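Galactonate dehydratase (Zobellia galactanivorans, PDB 5OLC) belongs to the enolase superfamily, joining an N-terminal domain of the mandelate racemase and muconate lactonizing enzyme type to a C-terminal TIM-barrel-like domain. Local coordinates at residues K12-Y17 with P72-K77; V42-D47 with V111-I116; Y51-G56 with G370-M375; E228-P233 with I248-G253. One frame throughout, in Å; residues are numbered along the deposited sequence.

Contact 1: K12-Y17 with P72-K77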
loop_
_atom_site.group_PDB
_atom_site.type_symbol
_atom_site.label_atom_id
_atom_site.label_comp_id
_atom_site.label_asym_id
_atom_site.label_seq_id
_atom_site.Cartn_x
_atom_site.Cartn_y
_atom_site.Cartn_z
ATOM N N LYS A 12 -33.519 -11.400 -38.246
ATOM C CA LYS A 12 -34.087 -10.726 -39.416
ATOM C C LYS A 12 -34.505 -9.268 -39.076
ATOM O O LYS A 12 -34.215 -8.366 -39.877
ATOM C CB LYS A 12 -35.197 -11.535 -40.142
ATOM C CG LYS A 12 -36.614 -11.498 -39.567
ATOM C CD LYS A 12 -37.644 -11.784 -40.663
ATOM C CE LYS A 12 -39.078 -11.603 -40.215
ATOM N NZ LYS A 12 -39.599 -12.753 -39.415
ATOM N N LYS A 13 -35.108 -9.033 -37.874
ATOM C CA LYS A 13 -35.526 -7.692 -37.484
ATOM C C LYS A 13 -35.485 -7.385 -35.956
ATOM O O LYS A 13 -36.178 -8.037 -35.157
ATOM C CB LYS A 13 -36.923 -7.358 -38.072
ATOM C CG LYS A 13 -38.111 -8.175 -37.559
ATOM C CD LYS A 13 -39.281 -8.076 -38.527
ATOM C CE LYS A 13 -40.586 -8.529 -37.923
ATOM N NZ LYS A 13 -41.353 -9.425 -38.837
ATOM N N ILE A 14 -34.698 -6.330 -35.582
ATOM C CA ILE A 14 -34.620 -5.780 -34.215
ATOM C C ILE A 14 -35.590 -4.577 -34.206
ATOM O O ILE A 14 -35.474 -3.698 -35.059
ATOM C CB ILE A 14 -33.170 -5.376 -33.759
ATOM C CG1 ILE A 14 -32.158 -6.538 -33.903
ATOM C CG2 ILE A 14 -33.178 -4.855 -32.306
ATOM C CD1 ILE A 14 -30.768 -6.099 -34.227
ATOM N N GLU A 15 -36.560 -4.560 -33.269
ATOM C CA GLU A 15 -37.569 -3.501 -33.200
ATOM C C GLU A 15 -37.680 -2.820 -31.830
ATOM O O GLU A 15 -38.396 -3.311 -30.952
ATOM C CB GLU A 15 -38.941 -4.013 -33.663
ATOM C CG GLU A 15 -39.069 -4.124 -35.179
ATOM C CD GLU A 15 -40.103 -5.085 -35.744
ATOM O OE1 GLU A 15 -40.908 -5.654 -34.968
ATOM O OE2 GLU A 15 -40.101 -5.270 -36.981
ATOM N N PRO A 16 -37.023 -1.642 -31.655
ATOM C CA PRO A 16 -37.151 -0.914 -30.381
ATOM C C PRO A 16 -38.449 -0.106 -30.275
ATOM O O PRO A 16 -38.878 0.497 -31.246
ATOM C CB PRO A 16 -35.902 -0.041 -30.357
ATOM C CG PRO A 16 -35.553 0.188 -31.806
ATOM C CD PRO A 16 -36.146 -0.922 -32.613
ATOM N N TYR A 17 -39.097 -0.136 -29.114
ATOM C CA TYR A 17 -40.345 0.586 -28.878
ATOM C C TYR A 17 -40.252 1.383 -27.606
ATOM O O TYR A 17 -39.959 0.813 -26.552
ATOM C CB TYR A 17 -41.554 -0.355 -28.776
ATOM C CG TYR A 17 -41.722 -1.313 -29.937
ATOM C CD1 TYR A 17 -42.220 -0.875 -31.163
ATOM C CD2 TYR A 17 -41.449 -2.670 -29.794
ATOM C CE1 TYR A 17 -42.391 -1.754 -32.234
ATOM C CE2 TYR A 17 -41.620 -3.561 -30.856
ATOM C CZ TYR A 17 -42.091 -3.097 -32.077
ATOM O OH TYR A 17 -42.254 -3.951 -33.142
ATOM N N PRO A 72 -27.559 -2.314 -37.476
ATOM C CA PRO A 72 -26.871 -2.747 -38.721
ATOM C C PRO A 72 -25.900 -3.929 -38.599
ATOM O O PRO A 72 -25.904 -4.774 -39.503
ATOM C CB PRO A 72 -26.148 -1.488 -39.197
ATOM C CG PRO A 72 -26.974 -0.378 -38.668
ATOM C CD PRO A 72 -27.486 -0.845 -37.327
ATOM N N PHE A 73 -25.103 -4.014 -37.487
ATOM C CA PHE A 73 -24.105 -5.083 -37.259
ATOM C C PHE A 73 -24.641 -6.324 -36.515
ATOM O O PHE A 73 -23.850 -7.165 -36.056
ATOM C CB PHE A 73 -22.846 -4.557 -36.547
ATOM C CG PHE A 73 -22.687 -3.067 -36.421
ATOM C CD1 PHE A 73 -22.043 -2.334 -37.413
ATOM C CD2 PHE A 73 -23.121 -2.402 -35.286
ATOM C CE1 PHE A 73 -21.873 -0.957 -37.287
ATOM C CE2 PHE A 73 -22.942 -1.025 -35.156
ATOM C CZ PHE A 73 -22.330 -0.310 -36.163
ATOM N N LEU A 74 -25.979 -6.443 -36.394
ATOM C CA LEU A 74 -26.598 -7.577 -35.711
ATOM C C LEU A 74 -27.501 -8.419 -36.621
ATOM O O LEU A 74 -27.727 -9.600 -36.348
ATOM C CB LEU A 74 -27.378 -7.126 -34.459
ATOM C CG LEU A 74 -26.609 -6.668 -33.236
ATOM C CD1 LEU A 74 -27.548 -6.350 -32.128
ATOM C CD2 LEU A 74 -25.644 -7.706 -32.740
ATOM N N LEU A 75 -28.034 -7.797 -37.674
ATOM C CA LEU A 75 -28.917 -8.417 -38.659
ATOM C C LEU A 75 -28.127 -9.445 -39.507
ATOM O O LEU A 75 -26.987 -9.171 -39.927
ATOM C CB LEU A 75 -29.501 -7.290 -39.556
ATOM C CG LEU A 75 -30.932 -6.765 -39.302
ATOM C CD1 LEU A 75 -31.237 -6.536 -37.834
ATOM C CD2 LEU A 75 -31.149 -5.497 -40.041
ATOM N N GLY A 76 -28.743 -10.615 -39.713
ATOM C CA GLY A 76 -28.166 -11.726 -40.472
ATOM C C GLY A 76 -27.150 -12.563 -39.710
ATOM O O GLY A 76 -26.326 -13.281 -40.297
ATOM N N LYS A 77 -27.217 -12.476 -38.387
ATOM C CA LYS A 77 -26.336 -13.178 -37.478
ATOM C C LYS A 77 -27.183 -14.005 -36.531
ATOM O O LYS A 77 -28.317 -13.624 -36.196
ATOM C CB LYS A 77 -25.429 -12.180 -36.717
ATOM C CG LYS A 77 -24.153 -11.803 -37.482
ATOM C CD LYS A 77 -23.955 -10.300 -37.650
ATOM C CE LYS A 77 -22.611 -10.004 -38.276
ATOM N NZ LYS A 77 -22.276 -8.555 -38.248
#
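Strand 12-17 runs past the loop 72-77 with no hydrogen bond between them, their backbones drawing nearest where the CA atoms of Lys12 and Leu75 stand 5.7 Å apart. The strand is an edge of the three-stranded antiparallel sheet in the N-terminal domain of this enolase-superfamily protein, and the loop, which links helix 60-70 to helix 82-93, lays Leu74 and Leu75 against it. A type II turn runs from Leu74 to Lys77, with Gly76 at positive phi in its third position; Leu74 points toward the strand, while Leu75 leaves to the side and only the tip of its side chain reaches it. Just outside the contact Gly76 shares a backbone hydrogen bond with Ile11.

Ile14 supplies the strand's share of the apolar contact. Its CG2 lies anti to the backbone N while CG1 takes the place beside that N (chi1 -54°), which sends the longer branch toward the loop. At its end, CD1 sits 3.5 Å from Leu74 CB, the two side chains crossing at about a right angle. The same methyl meets Leu75 CD1 at 3.7 Å, and Ile67 of helix 60-70 packs on Ile14 as well. Leu74, buried, also rests on Leu85 of helix 82-93, whereas Leu75 lies at the exposed margin with its CG 3.7 Å from Lys12 O.

Around this apolar centre the strand is irregular: Lys12 and Lys13 both face Thr45 of the neighbouring strand in a classic beta bulge. Across the loop, Lys77 reaches back to the residue before the turn, and NZ gives a 3.0 Å hydrogen bond to Phe73 O from above the carbonyl plane.

Contact 2: V42-D47 with V111-I116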
loop_
_atom_site.group_PDB
_atom_site.type_symbol
_atom_site.label_atom_id
_atom_site.label_comp_id
_atom_site.label_asym_id
_atom_site.label_seq_id
_atom_site.Cartn_x
_atom_site.Cartn_y
_atom_site.Cartn_z
ATOM N N VAL A 42 -37.326 -3.863 -26.560
ATOM C CA VAL A 42 -36.943 -4.419 -27.877
ATOM C C VAL A 42 -37.597 -5.758 -28.152
ATOM O O VAL A 42 -37.804 -6.546 -27.228
ATOM C CB VAL A 42 -35.431 -4.621 -28.112
ATOM C CG1 VAL A 42 -34.849 -3.616 -29.086
ATOM C CG2 VAL A 42 -34.649 -4.727 -26.809
ATOM N N LYS A 43 -37.786 -6.064 -29.449
ATOM C CA LYS A 43 -38.249 -7.342 -29.950
ATOM C C LYS A 43 -37.302 -7.739 -31.089
ATOM O O LYS A 43 -37.274 -7.105 -32.152
ATOM C CB LYS A 43 -39.702 -7.278 -30.436
ATOM C CG LYS A 43 -40.350 -8.642 -30.678
ATOM C CD LYS A 43 -41.462 -8.490 -31.678
ATOM C CE LYS A 43 -42.433 -9.635 -31.647
ATOM N NZ LYS A 43 -43.773 -9.248 -32.178
ATOM N N ILE A 44 -36.486 -8.766 -30.835
ATOM C CA ILE A 44 -35.596 -9.293 -31.860
ATOM C C ILE A 44 -36.320 -10.506 -32.382
ATOM O O ILE A 44 -36.748 -11.353 -31.594
ATOM C CB ILE A 44 -34.152 -9.629 -31.371
ATOM C CG1 ILE A 44 -33.500 -8.407 -30.685
ATOM C CG2 ILE A 44 -33.280 -10.144 -32.556
ATOM C CD1 ILE A 44 -32.452 -8.711 -29.741
ATOM N N THR A 45 -36.501 -10.560 -33.708
ATOM C CA THR A 45 -37.149 -11.681 -34.373
ATOM C C THR A 45 -36.188 -12.280 -35.422
ATOM O O THR A 45 -35.532 -11.565 -36.195
ATOM C CB THR A 45 -38.586 -11.358 -34.903
ATOM O OG1 THR A 45 -38.568 -11.194 -36.320
ATOM C CG2 THR A 45 -39.255 -10.150 -34.218
ATOM N N LEU A 46 -36.125 -13.622 -35.407
ATOM C CA LEU A 46 -35.301 -14.443 -36.282
ATOM C C LEU A 46 -36.020 -14.720 -37.605
ATOM O O LEU A 46 -37.247 -14.534 -37.686
ATOM C CB LEU A 46 -34.972 -15.768 -35.575
ATOM C CG LEU A 46 -34.329 -15.719 -34.162
ATOM C CD1 LEU A 46 -33.955 -17.111 -33.698
ATOM C CD2 LEU A 46 -33.095 -14.809 -34.115
ATOM N N ASP A 47 -35.262 -15.191 -38.641
ATOM C CA ASP A 47 -35.804 -15.549 -39.960
ATOM C C ASP A 47 -37.008 -16.501 -39.818
ATOM O O ASP A 47 -37.978 -16.378 -40.559
ATOM C CB ASP A 47 -34.731 -16.229 -40.841
ATOM C CG ASP A 47 -33.504 -15.430 -41.252
ATOM O OD1 ASP A 47 -33.536 -14.183 -41.154
ATOM O OD2 ASP A 47 -32.532 -16.050 -41.733
ATOM N N VAL A 111 -30.909 -9.278 -23.173
ATOM C CA VAL A 111 -32.084 -9.879 -22.512
ATOM C C VAL A 111 -33.025 -10.542 -23.545
ATOM O O VAL A 111 -33.487 -11.667 -23.320
ATOM C CB VAL A 111 -32.798 -8.869 -21.569
ATOM C CG1 VAL A 111 -34.009 -9.486 -20.874
ATOM C CG2 VAL A 111 -31.823 -8.313 -20.529
ATOM N N ALA A 112 -33.240 -9.889 -24.706
ATOM C CA ALA A 112 -34.038 -10.470 -25.798
ATOM C C ALA A 112 -33.351 -11.707 -26.433
ATOM O O ALA A 112 -34.055 -12.649 -26.795
ATOM C CB ALA A 112 -34.358 -9.416 -26.857
ATOM N N LEU A 113 -31.995 -11.735 -26.529
ATOM C CA LEU A 113 -31.251 -12.897 -27.077
ATOM C C LEU A 113 -31.272 -14.105 -26.117
ATOM O O LEU A 113 -30.955 -15.240 -26.517
ATOM C CB LEU A 113 -29.792 -12.537 -27.372
ATOM C CG LEU A 113 -29.526 -11.591 -28.510
ATOM C CD1 LEU A 113 -28.135 -11.014 -28.393
ATOM C CD2 LEU A 113 -29.741 -12.263 -29.833
ATOM N N TRP A 114 -31.577 -13.830 -24.836
ATOM C CA TRP A 114 -31.705 -14.816 -23.771
ATOM C C TRP A 114 -33.127 -15.345 -23.754
ATOM O O TRP A 114 -33.316 -16.507 -23.385
ATOM C CB TRP A 114 -31.273 -14.242 -22.408
ATOM C CG TRP A 114 -29.796 -14.386 -22.136
ATOM C CD1 TRP A 114 -28.829 -13.459 -22.371
ATOM C CD2 TRP A 114 -29.122 -15.558 -21.661
ATOM N NE1 TRP A 114 -27.593 -13.978 -22.079
ATOM C CE2 TRP A 114 -27.740 -15.271 -21.651
ATOM C CE3 TRP A 114 -29.552 -16.839 -21.254
ATOM C CZ2 TRP A 114 -26.783 -16.194 -21.190
ATOM C CZ3 TRP A 114 -28.606 -17.759 -20.812
ATOM C CH2 TRP A 114 -27.237 -17.440 -20.798
ATOM N N ASP A 115 -34.125 -14.525 -24.206
ATOM C CA ASP A 115 -35.522 -14.961 -24.337
ATOM C C ASP A 115 -35.580 -15.862 -25.551
ATOM O O ASP A 115 -36.131 -16.954 -25.437
ATOM C CB ASP A 115 -36.500 -13.783 -24.486
ATOM C CG ASP A 115 -37.961 -14.112 -24.187
ATOM O OD1 ASP A 115 -38.217 -15.081 -23.423
ATOM O OD2 ASP A 115 -38.850 -13.371 -24.678
ATOM N N ILE A 116 -34.928 -15.452 -26.680
ATOM C CA ILE A 116 -34.796 -16.222 -27.921
ATOM C C ILE A 116 -34.187 -17.575 -27.617
ATOM O O ILE A 116 -34.815 -18.570 -27.934
ATOM C CB ILE A 116 -33.981 -15.468 -29.016
ATOM C CG1 ILE A 116 -34.854 -14.428 -29.772
ATOM C CG2 ILE A 116 -33.306 -16.439 -30.012
ATOM C CD1 ILE A 116 -34.083 -13.429 -30.657
#
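Ile44 and Ile116 meet where a strand lies against helix 101-120, a helix packed on an antiparallel sheet in the alpha+beta N-terminal domain. The segment axes approach to 8.3 Å at 43°, and apolar side chains fill the gap.

The tight part is centred on Ile44. Its CD1 reaches Ala112 CB at 3.5 Å, the single methyl of the alanine probably helping the strand to come near the helix, while its CB and CG2 both lie 3.9 Å from CD1 of Ile116, whose side chain crosses that of Ile44 at about a right angle. With chi1 at -81°, Ile116 carries CG1 beside its backbone N and directs CD1 back over the strand, to 3.5 Å from Ile44 O. Leu46 closes this packed part, its CD1 3.8 Å from Ile116 CG2.

Looser packing marks the rest. On the other side of the strand Lys43 and Thr45 point away from the helix, Lys43 laying its charge on the Tyr51 ring as a cation-pi contact, and beyond the strand end Asp47 is exposed. Leu113 comes no nearer than 4.3 Å, from its CG to Ile44 CD1. Val42 barely reaches Ala112: its O is 4.5 Å from the alanine CB.

Contact 3: Y51-G56 with G370-M375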
loop_
_atom_site.group_PDB
_atom_site.type_symbol
_atom_site.label_atom_id
_atom_site.label_comp_id
_atom_site.label_asym_id
_atom_site.label_seq_id
_atom_site.Cartn_x
_atom_site.Cartn_y
_atom_site.Cartn_z
ATOM N N TYR A 51 -39.306 -14.860 -31.795
ATOM C CA TYR A 51 -39.039 -13.539 -31.245
ATOM C C TYR A 51 -38.536 -13.656 -29.834
ATOM O O TYR A 51 -38.651 -14.715 -29.226
ATOM C CB TYR A 51 -40.242 -12.608 -31.353
ATOM C CG TYR A 51 -41.468 -13.047 -30.580
ATOM C CD1 TYR A 51 -42.486 -13.756 -31.202
ATOM C CD2 TYR A 51 -41.683 -12.617 -29.271
ATOM C CE1 TYR A 51 -43.642 -14.116 -30.515
ATOM C CE2 TYR A 51 -42.838 -12.960 -28.576
ATOM C CZ TYR A 51 -43.820 -13.705 -29.206
ATOM O OH TYR A 51 -44.953 -14.066 -28.524
ATOM N N GLY A 52 -37.954 -12.571 -29.346
ATOM C CA GLY A 52 -37.416 -12.419 -27.998
ATOM C C GLY A 52 -37.616 -10.990 -27.537
ATOM O O GLY A 52 -37.362 -10.046 -28.298
ATOM N N TRP A 53 -38.125 -10.827 -26.304
ATOM C CA TRP A 53 -38.390 -9.513 -25.708
ATOM C C TRP A 53 -37.275 -9.063 -24.730
ATOM O O TRP A 53 -36.823 -9.832 -23.881
ATOM C CB TRP A 53 -39.794 -9.472 -25.057
ATOM C CG TRP A 53 -40.921 -9.340 -26.037
ATOM C CD1 TRP A 53 -41.820 -10.305 -26.391
ATOM C CD2 TRP A 53 -41.260 -8.174 -26.806
ATOM N NE1 TRP A 53 -42.708 -9.809 -27.326
ATOM C CE2 TRP A 53 -42.377 -8.508 -27.610
ATOM C CE3 TRP A 53 -40.751 -6.866 -26.869
ATOM C CZ2 TRP A 53 -42.990 -7.581 -28.460
ATOM C CZ3 TRP A 53 -41.345 -5.963 -27.726
ATOM C CH2 TRP A 53 -42.459 -6.317 -28.501
ATOM N N GLY A 54 -36.836 -7.823 -24.894
ATOM C CA GLY A 54 -35.784 -7.217 -24.084
ATOM C C GLY A 54 -36.149 -5.845 -23.575
ATOM O O GLY A 54 -37.160 -5.285 -23.982
ATOM N N GLU A 55 -35.334 -5.305 -22.685
ATOM C CA GLU A 55 -35.558 -4.015 -22.055
ATOM C C GLU A 55 -34.223 -3.363 -21.665
ATOM O O GLU A 55 -33.286 -4.046 -21.243
ATOM C CB GLU A 55 -36.432 -4.220 -20.799
ATOM C CG GLU A 55 -37.002 -2.968 -20.159
ATOM C CD GLU A 55 -38.055 -3.270 -19.108
ATOM O OE1 GLU A 55 -38.584 -4.402 -19.100
ATOM O OE2 GLU A 55 -38.338 -2.383 -18.272
ATOM N N GLY A 56 -34.170 -2.048 -21.835
ATOM C CA GLY A 56 -33.051 -1.196 -21.455
ATOM C C GLY A 56 -33.477 -0.261 -20.339
ATOM O O GLY A 56 -34.640 0.158 -20.311
ATOM N N GLY A 370 -40.300 -16.031 -20.091
ATOM C CA GLY A 370 -41.680 -16.351 -19.746
ATOM C C GLY A 370 -42.553 -15.130 -19.803
ATOM O O GLY A 370 -43.452 -14.965 -18.971
ATOM N N VAL A 371 -42.262 -14.265 -20.801
ATOM C CA VAL A 371 -42.960 -13.001 -21.036
ATOM C C VAL A 371 -43.328 -12.744 -22.486
ATOM O O VAL A 371 -42.594 -13.115 -23.422
ATOM C CB VAL A 371 -42.247 -11.747 -20.470
ATOM C CG1 VAL A 371 -42.506 -11.589 -18.984
ATOM C CG2 VAL A 371 -40.761 -11.707 -20.824
ATOM N N ASP A 372 -44.447 -12.000 -22.633
ATOM C CA ASP A 372 -44.989 -11.512 -23.886
ATOM C C ASP A 372 -45.457 -10.062 -23.763
ATOM O O ASP A 372 -45.593 -9.542 -22.649
ATOM C CB ASP A 372 -46.103 -12.428 -24.409
ATOM C CG ASP A 372 -45.789 -12.979 -25.785
ATOM O OD1 ASP A 372 -45.184 -12.237 -26.603
ATOM O OD2 ASP A 372 -46.144 -14.153 -26.048
ATOM N N VAL A 373 -45.660 -9.408 -24.922
ATOM C CA VAL A 373 -46.133 -8.031 -25.012
ATOM C C VAL A 373 -47.502 -7.999 -25.737
ATOM O O VAL A 373 -47.614 -8.526 -26.851
ATOM C CB VAL A 373 -45.071 -7.112 -25.684
ATOM C CG1 VAL A 373 -45.664 -5.774 -26.138
ATOM C CG2 VAL A 373 -43.862 -6.900 -24.773
ATOM N N ASP A 374 -48.533 -7.392 -25.090
ATOM C CA ASP A 374 -49.870 -7.193 -25.659
ATOM C C ASP A 374 -49.661 -6.112 -26.724
ATOM O O ASP A 374 -49.442 -4.946 -26.380
ATOM C CB ASP A 374 -50.864 -6.720 -24.566
ATOM C CG ASP A 374 -52.330 -6.588 -24.969
ATOM O OD1 ASP A 374 -52.609 -6.471 -26.180
ATOM O OD2 ASP A 374 -53.195 -6.560 -24.063
ATOM N N MET A 375 -49.660 -6.515 -28.008
ATOM C CA MET A 375 -49.367 -5.633 -29.143
ATOM C C MET A 375 -50.390 -4.496 -29.361
ATOM O O MET A 375 -50.067 -3.515 -30.040
ATOM C CB MET A 375 -49.146 -6.450 -30.422
ATOM C CG MET A 375 -47.971 -7.418 -30.320
ATOM S SD MET A 375 -46.391 -6.662 -29.867
ATOM C CE MET A 375 -45.619 -6.499 -31.486
#
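This is an interdomain contact that joins an aromatic pair, Tyr51 and Trp53, to an acid, a valine and a methionine: strand 51-56, an edge of the N-terminal sheet, crosses strand 371-373, which lies near the C-terminal end of the modelled chain and pairs with strand 350-357. The two segments run nearly perpendicular, at 87°, with axes 7.6 Å apart, so side chains rather than a shared sheet join them. Such returns of the chain to the N-terminal domain are familiar in the enolase superfamily.

Trp53 lies at the centre. Val373 covers one face of its indole, CG2 standing 3.5 Å from the centroid of the six-membered ring and only 12° off the normal, a clear CH-pi contact. Met375 approaches the same ring at its edge, SD 3.8 Å from CZ2, as a Met-aromatic contact; the bend at chi2 brings the sulfur round, while that at chi3 sets only the terminal CE.

The polar half belongs to Tyr51. Its chi1 of 63° places the ring between backbone N and carbonyl carbon, and from there the phenol meets the carboxylate of Asp372, both oxygens 2.7 Å from OH; which of them takes the hydrogen bond is unresolved. Ring and carboxylate planes are turned well away from coplanar. Asp372 OD1 has a further, weak bond at 3.3 Å from the backbone N of Val373.

Contact 4: E228-P233 with I248-G253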
loop_
_atom_site.group_PDB
_atom_site.type_symbol
_atom_site.label_atom_id
_atom_site.label_comp_id
_atom_site.label_asym_id
_atom_site.label_seq_id
_atom_site.Cartn_x
_atom_site.Cartn_y
_atom_site.Cartn_z
ATOM N N GLU A 228 -29.384 1.586 0.709
ATOM C CA GLU A 228 -29.202 1.627 -0.741
ATOM C C GLU A 228 -28.778 3.002 -1.222
ATOM O O GLU A 228 -29.343 4.012 -0.795
ATOM C CB GLU A 228 -30.471 1.149 -1.468
ATOM C CG GLU A 228 -30.188 0.550 -2.836
ATOM C CD GLU A 228 -31.401 0.043 -3.591
ATOM O OE1 GLU A 228 -32.009 -0.952 -3.137
ATOM O OE2 GLU A 228 -31.718 0.610 -4.662
ATOM N N GLU A 229 -27.765 3.020 -2.113
ATOM C CA GLU A 229 -27.151 4.209 -2.715
ATOM C C GLU A 229 -27.026 5.395 -1.692
ATOM O O GLU A 229 -27.621 6.456 -1.912
ATOM C CB GLU A 229 -27.898 4.589 -4.015
ATOM C CG GLU A 229 -27.686 3.611 -5.162
ATOM C CD GLU A 229 -26.447 3.820 -6.016
ATOM O OE1 GLU A 229 -26.378 4.850 -6.726
ATOM O OE2 GLU A 229 -25.583 2.913 -6.041
ATOM N N PRO A 230 -26.313 5.212 -0.543
ATOM C CA PRO A 230 -26.248 6.286 0.474
ATOM C C PRO A 230 -25.562 7.590 0.062
ATOM O O PRO A 230 -25.976 8.654 0.514
ATOM C CB PRO A 230 -25.512 5.620 1.630
ATOM C CG PRO A 230 -24.698 4.554 0.989
ATOM C CD PRO A 230 -25.573 4.020 -0.084
ATOM N N VAL A 231 -24.495 7.504 -0.746
ATOM C CA VAL A 231 -23.756 8.664 -1.257
ATOM C C VAL A 231 -23.614 8.544 -2.786
ATOM O O VAL A 231 -24.133 7.590 -3.375
ATOM C CB VAL A 231 -22.393 8.921 -0.546
ATOM C CG1 VAL A 231 -22.571 9.210 0.946
ATOM C CG2 VAL A 231 -21.401 7.782 -0.783
ATOM N N SER A 232 -22.923 9.508 -3.423
ATOM C CA SER A 232 -22.668 9.537 -4.862
ATOM C C SER A 232 -21.980 8.228 -5.329
ATOM O O SER A 232 -21.022 7.794 -4.669
ATOM C CB SER A 232 -21.787 10.736 -5.200
ATOM O OG SER A 232 -21.319 10.709 -6.538
ATOM N N PRO A 233 -22.421 7.598 -6.459
ATOM C CA PRO A 233 -21.732 6.380 -6.952
ATOM C C PRO A 233 -20.248 6.604 -7.275
ATOM O O PRO A 233 -19.496 5.658 -7.522
ATOM C CB PRO A 233 -22.522 6.015 -8.212
ATOM C CG PRO A 233 -23.199 7.270 -8.622
ATOM C CD PRO A 233 -23.541 7.962 -7.349
ATOM N N ILE A 248 -25.596 -0.890 9.800
ATOM C CA ILE A 248 -26.517 -1.105 8.671
ATOM C C ILE A 248 -25.727 -1.454 7.390
ATOM O O ILE A 248 -24.891 -0.646 6.968
ATOM C CB ILE A 248 -27.463 0.114 8.442
ATOM C CG1 ILE A 248 -28.164 0.562 9.745
ATOM C CG2 ILE A 248 -28.471 -0.182 7.320
ATOM C CD1 ILE A 248 -28.806 1.957 9.695
ATOM N N PRO A 249 -25.983 -2.631 6.761
ATOM C CA PRO A 249 -25.248 -2.995 5.533
ATOM C C PRO A 249 -25.431 -1.996 4.398
ATOM O O PRO A 249 -26.508 -1.429 4.245
ATOM C CB PRO A 249 -25.799 -4.375 5.183
ATOM C CG PRO A 249 -26.344 -4.889 6.454
ATOM C CD PRO A 249 -26.920 -3.698 7.141
ATOM N N ILE A 250 -24.348 -1.732 3.653
ATOM C CA ILE A 250 -24.303 -0.729 2.584
ATOM C C ILE A 250 -24.482 -1.363 1.210
ATOM O O ILE A 250 -23.730 -2.262 0.833
ATOM C CB ILE A 250 -23.013 0.147 2.704
ATOM C CG1 ILE A 250 -22.861 0.798 4.121
ATOM C CG2 ILE A 250 -22.891 1.184 1.585
ATOM C CD1 ILE A 250 -24.014 1.746 4.651
ATOM N N SER A 251 -25.510 -0.896 0.487
ATOM C CA SER A 251 -25.883 -1.333 -0.858
ATOM C C SER A 251 -25.482 -0.292 -1.873
ATOM O O SER A 251 -25.501 0.901 -1.562
ATOM C CB SER A 251 -27.387 -1.525 -0.949
ATOM O OG SER A 251 -27.733 -2.895 -0.906
ATOM N N GLY A 252 -25.170 -0.741 -3.086
ATOM C CA GLY A 252 -24.790 0.160 -4.166
ATOM C C GLY A 252 -24.368 -0.539 -5.433
ATOM O O GLY A 252 -24.025 -1.719 -5.411
ATOM N N GLY A 253 -24.391 0.196 -6.532
ATOM C CA GLY A 253 -23.994 -0.331 -7.826
ATOM C C GLY A 253 -25.043 -0.134 -8.887
ATOM O O GLY A 253 -24.812 -0.531 -10.030
#
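The carboxylate of Glu229 is gripped at its two oxygens: OE2 accepts the N-H of Gly253, while OE1 has a weak hydrogen bond with His205 ND1. The Gly253 N to Glu229 OE2 bond is 3.0 Å long, nearly straight at 167°, and arrives almost in line with the C-O bond. The Pro230 ring, the other compact group, turns its CG to Ile250 CG2 at 3.9 Å and its CD to Ser251 O at 3.5 Å, with Tyr239 and Leu242 of helix 236-245 packed on it as well.

These groups sit where strand 224-228 ends beside strand 250-252, parallel neighbours joined through helix 236-245 as a beta-alpha-beta unit of the TIM-barrel-like domain. The C-terminal ends of the barrel strands form its mouth, where the active sites of the enolase superfamily lie. There Glu228 is salt-bridged to Lys172, with Glu254 close by, and its CG lies against Ser251 CB at 4.0 Å; Ser251 OG itself bonds to Gln275.

Glu229 folds at chi2, -85°, which curls the carboxylate back toward Gly252 and Gly253. Its backbone N adds a weak 3.1 Å bond to Ser251 O, bent to 130°.

Contacts 1, 2 and 3 share one antiparallel sheet, each using a different strand of it, and backbone hydrogen bonds link neighbours: Glu15 with Lys43 between contacts 1 and 2, Ile44 with Gly52 between 2 and 3. Their chemistry follows position. Contact 2, between sheet and helix, is buried and its side-chain contacts are apolar; contact 1 is apolar too but half exposed at an edge; contact 3, at the domain interface, mixes aromatic packing with a phenol-carboxylate pair. Contact 4 lies across the chain's centre, about 31 Å from contact 3 between centres, though both reach the same mixed sheet. Also buried, it differs from contact 2 in adding a carboxylate-backbone bond to its apolar packing.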